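Monosaccharide-transporting ATPase (Actinobacillus succinogenes, PDB 5DTE) probably serves as the periplasmic sugar-binding component of an ABC transporter, and holds D-allose in the cleft between its two lobes. Local coordinates at residues L149-E163 and N216-A228. Sequence-based numbering, arbitrary orientation.
Sequences LAEAIGKKGNVAILE and NINGIFAANDNMA. With ALL (beta-D-allopyranose), chain E.
With chi1 at 69°, Asn218 carries its amide between its own N and carbonyl carbon, turned to the backbone of Lys156 and Asn158: ND2 weakly bonds Lys156 O and OD1 weakly accepts from Asn158 N. Asparagine suits this place because one amide both donates and accepts; the Ile153 side chain crosses it at about a right angle, CD1 against the amide. Between them, Gly157 has backbone angles that call for glycine. Asn158 ND2 bonds Asn216 O (2.8 Å), which lies nearly in the Asn158 amide plane, although ND2 is tilted 31° from the carbonyl plane. The parallel strands exchange bonds both ways, as in Phe221 N to Ala160 O (3.1 Å) and Leu162 N to Phe221 O (2.7 Å).

Apolar residues fill both faces. Phe221, its ring anti to the backbone N (chi1 176°), lies alongside Ile161, CD2 to CG1 3.9 Å, under helix 169-182. Opposite, Leu162 CD1 meets Ile220 CG2 at 3.9 Å, apolar beneath Val206 and Thr207. Asn224 OD1 caps the next helix through Met227 N (3.0 Å), while ND2 approaches allose C6. Helix-covered parallel strands with a sugar-pocket residue just beyond a C-terminal end typify a periplasmic binding protein's Rossmann-like lobe.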
loop_
_atom_site.group_PDB
_atom_site.type_symbol
_atom_site.label_atom_id
_atom_site.label_comp_id
_atom_site.label_asym_id
_atom_site.label_seq_id
_atom_site.Cartn_x
_atom_site.Cartn_y
_atom_site.Cartn_z
ATOM N N LEU A 149 -1.707 -17.008 6.796
ATOM C CA LEU A 149 -1.109 -17.991 5.898
ATOM C C LEU A 149 -0.312 -19.050 6.665
ATOM O O LEU A 149 -0.285 -20.220 6.270
ATOM C CB LEU A 149 -0.201 -17.285 4.888
ATOM C CG LEU A 149 0.688 -18.103 3.944
ATOM C CD1 LEU A 149 -0.127 -18.657 2.777
ATOM C CD2 LEU A 149 1.893 -17.279 3.463
ATOM N N ALA A 150 0.352 -18.632 7.744
ATOM C CA ALA A 150 1.088 -19.561 8.606
ATOM C C ALA A 150 0.157 -20.633 9.112
ATOM O O ALA A 150 0.437 -21.820 8.976
ATOM C CB ALA A 150 1.730 -18.837 9.766
ATOM N N GLU A 151 -0.964 -20.195 9.674
ATOM C CA GLU A 151 -2.050 -21.082 10.078
ATOM C C GLU A 151 -2.601 -21.920 8.922
ATOM O O GLU A 151 -2.828 -23.119 9.077
ATOM C CB GLU A 151 -3.167 -20.261 10.715
ATOM C CG GLU A 151 -2.727 -19.567 11.993
ATOM C CD GLU A 151 -2.776 -20.479 13.208
ATOM O OE1 GLU A 151 -1.777 -20.529 13.966
ATOM O OE2 GLU A 151 -3.827 -21.135 13.409
ATOM N N ALA A 152 -2.789 -21.292 7.763
ATOM C CA ALA A 152 -3.332 -21.964 6.573
ATOM C C ALA A 152 -2.472 -23.117 6.038
ATOM O O ALA A 152 -3.013 -24.124 5.577
ATOM C CB ALA A 152 -3.557 -20.946 5.468
ATOM N N ILE A 153 -1.145 -22.980 6.081
ATOM C CA ILE A 153 -0.291 -24.054 5.579
ATOM C C ILE A 153 0.105 -25.010 6.689
ATOM O O ILE A 153 1.001 -25.837 6.526
ATOM C CB ILE A 153 0.973 -23.524 4.889
ATOM C CG1 ILE A 153 1.875 -22.777 5.871
ATOM C CG2 ILE A 153 0.589 -22.655 3.731
ATOM C CD1 ILE A 153 3.368 -22.826 5.489
ATOM N N GLY A 154 -0.576 -24.897 7.818
ATOM C CA GLY A 154 -0.511 -25.921 8.841
ATOM C C GLY A 154 0.491 -25.672 9.940
ATOM O O GLY A 154 1.041 -26.630 10.482
ATOM N N LYS A 155 0.719 -24.400 10.278
ATOM C CA LYS A 155 1.732 -24.006 11.266
ATOM C C LYS A 155 3.154 -24.534 10.928
ATOM O O LYS A 155 4.050 -24.518 11.782
ATOM C CB LYS A 155 1.299 -24.483 12.664
ATOM C CG LYS A 155 -0.065 -23.927 13.122
ATOM C CD LYS A 155 -0.643 -24.693 14.318
ATOM C CE LYS A 155 -1.556 -23.806 15.185
ATOM N NZ LYS A 155 -2.953 -24.339 15.344
ATOM N N LYS A 156 3.357 -24.967 9.676
ATOM C CA LYS A 156 4.549 -25.727 9.282
ATOM C C LYS A 156 4.817 -25.630 7.781
ATOM O O LYS A 156 3.880 -25.608 6.975
ATOM C CB LYS A 156 4.387 -27.195 9.683
ATOM C CG LYS A 156 5.604 -28.078 9.438
ATOM C CD LYS A 156 5.457 -29.478 10.046
ATOM C CE LYS A 156 6.588 -30.400 9.591
ATOM N NZ LYS A 156 7.964 -29.925 10.002
ATOM N N GLY A 157 6.095 -25.580 7.406
ATOM C CA GLY A 157 6.449 -25.530 6.002
ATOM C C GLY A 157 7.604 -24.596 5.740
ATOM O O GLY A 157 8.285 -24.170 6.674
ATOM N N ASN A 158 7.841 -24.286 4.470
ATOM C CA ASN A 158 8.851 -23.286 4.122
ATOM C C ASN A 158 8.202 -22.169 3.331
ATOM O O ASN A 158 7.512 -22.429 2.348
ATOM C CB ASN A 158 10.009 -23.901 3.324
ATOM C CG ASN A 158 10.640 -25.087 4.032
ATOM O OD1 ASN A 158 11.391 -24.914 4.991
ATOM N ND2 ASN A 158 10.343 -26.300 3.556
ATOM N N VAL A 159 8.418 -20.930 3.765
ATOM C CA VAL A 159 7.794 -19.773 3.123
ATOM C C VAL A 159 8.788 -18.921 2.350
ATOM O O VAL A 159 9.977 -18.853 2.701
ATOM C CB VAL A 159 7.089 -18.857 4.151
ATOM C CG1 VAL A 159 5.831 -19.521 4.719
ATOM C CG2 VAL A 159 8.052 -18.475 5.256
ATOM N N ALA A 160 8.285 -18.267 1.302
ATOM C CA ALA A 160 9.079 -17.315 0.526
ATOM C C ALA A 160 8.386 -15.962 0.441
ATOM O O ALA A 160 7.223 -15.892 0.069
ATOM C CB ALA A 160 9.336 -17.849 -0.846
ATOM N N ILE A 161 9.112 -14.893 0.768
ATOM C CA ILE A 161 8.568 -13.535 0.750
ATOM C C ILE A 161 8.847 -12.753 -0.543
ATOM O O ILE A 161 10.003 -12.604 -0.949
ATOM C CB ILE A 161 9.129 -12.721 1.931
ATOM C CG1 ILE A 161 8.466 -13.168 3.230
ATOM C CG2 ILE A 161 8.929 -11.220 1.716
ATOM C CD1 ILE A 161 8.906 -12.370 4.430
ATOM N N LEU A 162 7.797 -12.247 -1.188
ATOM C CA LEU A 162 7.994 -11.311 -2.309
ATOM C C LEU A 162 7.819 -9.863 -1.817
ATOM O O LEU A 162 6.802 -9.521 -1.210
ATOM C CB LEU A 162 7.028 -11.595 -3.476
ATOM C CG LEU A 162 7.126 -12.878 -4.316
ATOM C CD1 LEU A 162 5.795 -13.164 -4.984
ATOM C CD2 LEU A 162 8.246 -12.856 -5.373
ATOM N N GLU A 163 8.807 -9.016 -2.090
ATOM C CA GLU A 163 8.823 -7.662 -1.541
ATOM C C GLU A 163 8.637 -6.593 -2.608
ATOM O O GLU A 163 8.714 -6.864 -3.810
ATOM C CB GLU A 163 10.134 -7.410 -0.810
ATOM C CG GLU A 163 10.730 -8.666 -0.233
ATOM C CD GLU A 163 12.196 -8.511 0.061
ATOM O OE1 GLU A 163 12.668 -7.355 0.137
ATOM O OE2 GLU A 163 12.881 -9.551 0.176
ATOM N N ASN A 216 10.427 -27.366 -1.769
ATOM C CA ASN A 216 9.753 -27.571 -0.503
ATOM C C ASN A 216 9.116 -26.286 -0.019
ATOM O O ASN A 216 8.908 -26.085 1.180
ATOM C CB ASN A 216 10.725 -28.122 0.536
ATOM C CG ASN A 216 11.157 -29.542 0.222
ATOM O OD1 ASN A 216 10.458 -30.271 -0.484
ATOM N ND2 ASN A 216 12.302 -29.947 0.763
ATOM N N ILE A 217 8.797 -25.423 -0.971
ATOM C CA ILE A 217 8.039 -24.227 -0.669
ATOM C C ILE A 217 6.545 -24.501 -0.819
ATOM O O ILE A 217 6.114 -25.038 -1.842
ATOM C CB ILE A 217 8.458 -23.079 -1.570
ATOM C CG1 ILE A 217 9.849 -22.612 -1.170
ATOM C CG2 ILE A 217 7.483 -21.937 -1.455
ATOM C CD1 ILE A 217 10.278 -21.370 -1.898
ATOM N N ASN A 218 5.775 -24.144 0.211
ATOM C CA ASN A 218 4.342 -24.447 0.267
ATOM C C ASN A 218 3.490 -23.219 0.590
ATOM O O ASN A 218 2.268 -23.326 0.722
ATOM C CB ASN A 218 4.052 -25.565 1.296
ATOM C CG ASN A 218 4.269 -25.126 2.766
ATOM O OD1 ASN A 218 5.000 -24.180 3.064
ATOM N ND2 ASN A 218 3.631 -25.842 3.686
ATOM N N GLY A 219 4.145 -22.062 0.711
ATOM C CA GLY A 219 3.484 -20.809 1.055
ATOM C C GLY A 219 4.221 -19.558 0.580
ATOM O O GLY A 219 5.443 -19.443 0.749
ATOM N N ILE A 220 3.487 -18.615 -0.013
ATOM C CA ILE A 220 4.096 -17.382 -0.520
ATOM C C ILE A 220 3.467 -16.097 0.013
ATOM O O ILE A 220 2.305 -15.777 -0.258
ATOM C CB ILE A 220 4.047 -17.303 -2.051
ATOM C CG1 ILE A 220 4.822 -18.463 -2.678
ATOM C CG2 ILE A 220 4.629 -15.982 -2.501
ATOM C CD1 ILE A 220 4.698 -18.518 -4.149
ATOM N N PHE A 221 4.262 -15.354 0.766
ATOM C CA PHE A 221 3.844 -14.080 1.277
ATOM C C PHE A 221 4.271 -13.030 0.287
ATOM O O PHE A 221 5.465 -12.897 0.013
ATOM C CB PHE A 221 4.464 -13.828 2.638
ATOM C CG PHE A 221 4.158 -12.477 3.204
ATOM C CD1 PHE A 221 3.048 -12.285 3.997
ATOM C CD2 PHE A 221 4.983 -11.399 2.953
ATOM C CE1 PHE A 221 2.767 -11.041 4.527
ATOM C CE2 PHE A 221 4.701 -10.155 3.475
ATOM C CZ PHE A 221 3.598 -9.977 4.263
ATOM N N ALA A 222 3.295 -12.298 -0.254
ATOM C CA ALA A 222 3.556 -11.175 -1.159
ATOM C C ALA A 222 3.075 -9.822 -0.579
ATOM O O ALA A 222 1.910 -9.675 -0.185
ATOM C CB ALA A 222 2.905 -11.433 -2.498
ATOM N N ALA A 223 3.967 -8.835 -0.559
ATOM C CA ALA A 223 3.708 -7.538 0.085
ATOM C C ALA A 223 2.758 -6.558 -0.664
ATOM O O ALA A 223 2.448 -5.490 -0.097
ATOM C CB ALA A 223 5.059 -6.837 0.370
ATOM N N ASN A 224 2.390 -6.863 -1.919
ATOM C CA ASN A 224 1.138 -6.394 -2.474
ATOM C C ASN A 224 0.357 -7.334 -3.324
ATOM O O ASN A 224 0.849 -8.355 -3.756
ATOM C CB ASN A 224 1.308 -5.027 -3.178
ATOM C CG ASN A 224 1.751 -5.110 -4.623
ATOM O OD1 ASN A 224 1.390 -5.981 -5.397
ATOM N ND2 ASN A 224 2.326 -4.028 -5.035
ATOM N N ASP A 225 -0.883 -6.918 -3.552
ATOM C CA ASP A 225 -1.840 -7.662 -4.312
ATOM C C ASP A 225 -1.399 -8.006 -5.732
ATOM O O ASP A 225 -1.744 -9.077 -6.236
ATOM C CB ASP A 225 -3.143 -6.895 -4.361
ATOM C CG ASP A 225 -4.182 -7.522 -3.487
ATOM O OD1 ASP A 225 -3.876 -8.602 -2.932
ATOM O OD2 ASP A 225 -5.292 -6.970 -3.372
ATOM N N ASN A 226 -0.696 -7.103 -6.411
ATOM C CA ASN A 226 -0.181 -7.427 -7.741
ATOM C C ASN A 226 0.824 -8.583 -7.721
ATOM O O ASN A 226 0.690 -9.518 -8.508
ATOM C CB ASN A 226 0.455 -6.197 -8.398
ATOM C CG ASN A 226 -0.571 -5.239 -8.933
ATOM O OD1 ASN A 226 -1.674 -5.649 -9.286
ATOM N ND2 ASN A 226 -0.226 -3.955 -8.992
ATOM N N MET A 227 1.821 -8.532 -6.836
ATOM C CA MET A 227 2.827 -9.601 -6.801
ATOM C C MET A 227 2.212 -10.966 -6.388
ATOM O O MET A 227 2.705 -12.030 -6.792
ATOM C CB MET A 227 3.985 -9.221 -5.871
ATOM C CG MET A 227 4.663 -7.921 -6.257
ATOM S SD MET A 227 6.103 -7.469 -5.271
ATOM C CE MET A 227 5.356 -7.016 -3.718
ATOM N N ALA A 228 1.135 -10.929 -5.600
ATOM C CA ALA A 228 0.405 -12.142 -5.222
ATOM C C ALA A 228 -0.207 -12.825 -6.440
ATOM O O ALA A 228 -0.191 -14.050 -6.563
ATOM C CB ALA A 228 -0.682 -11.812 -4.208
HETATM C C1 ALL E . 1.979 0.889 -1.514
HETATM C C2 ALL E . 0.476 0.865 -1.311
HETATM C C3 ALL E . -0.185 -0.200 -2.104
HETATM C C4 ALL E . 0.283 -0.234 -3.525
HETATM C C5 ALL E . 1.794 -0.395 -3.521
HETATM C C6 ALL E . 2.380 -0.642 -4.873
HETATM O O1 ALL E . 2.541 2.016 -0.964
HETATM O O2 ALL E . 0.229 0.603 0.087
HETATM O O3 ALL E . 0.129 -1.494 -1.502
HETATM O O4 ALL E . -0.338 -1.323 -4.224
HETATM O O5 ALL E . 2.350 0.829 -2.959
HETATM O O6 ALL E . 2.327 0.550 -5.628
#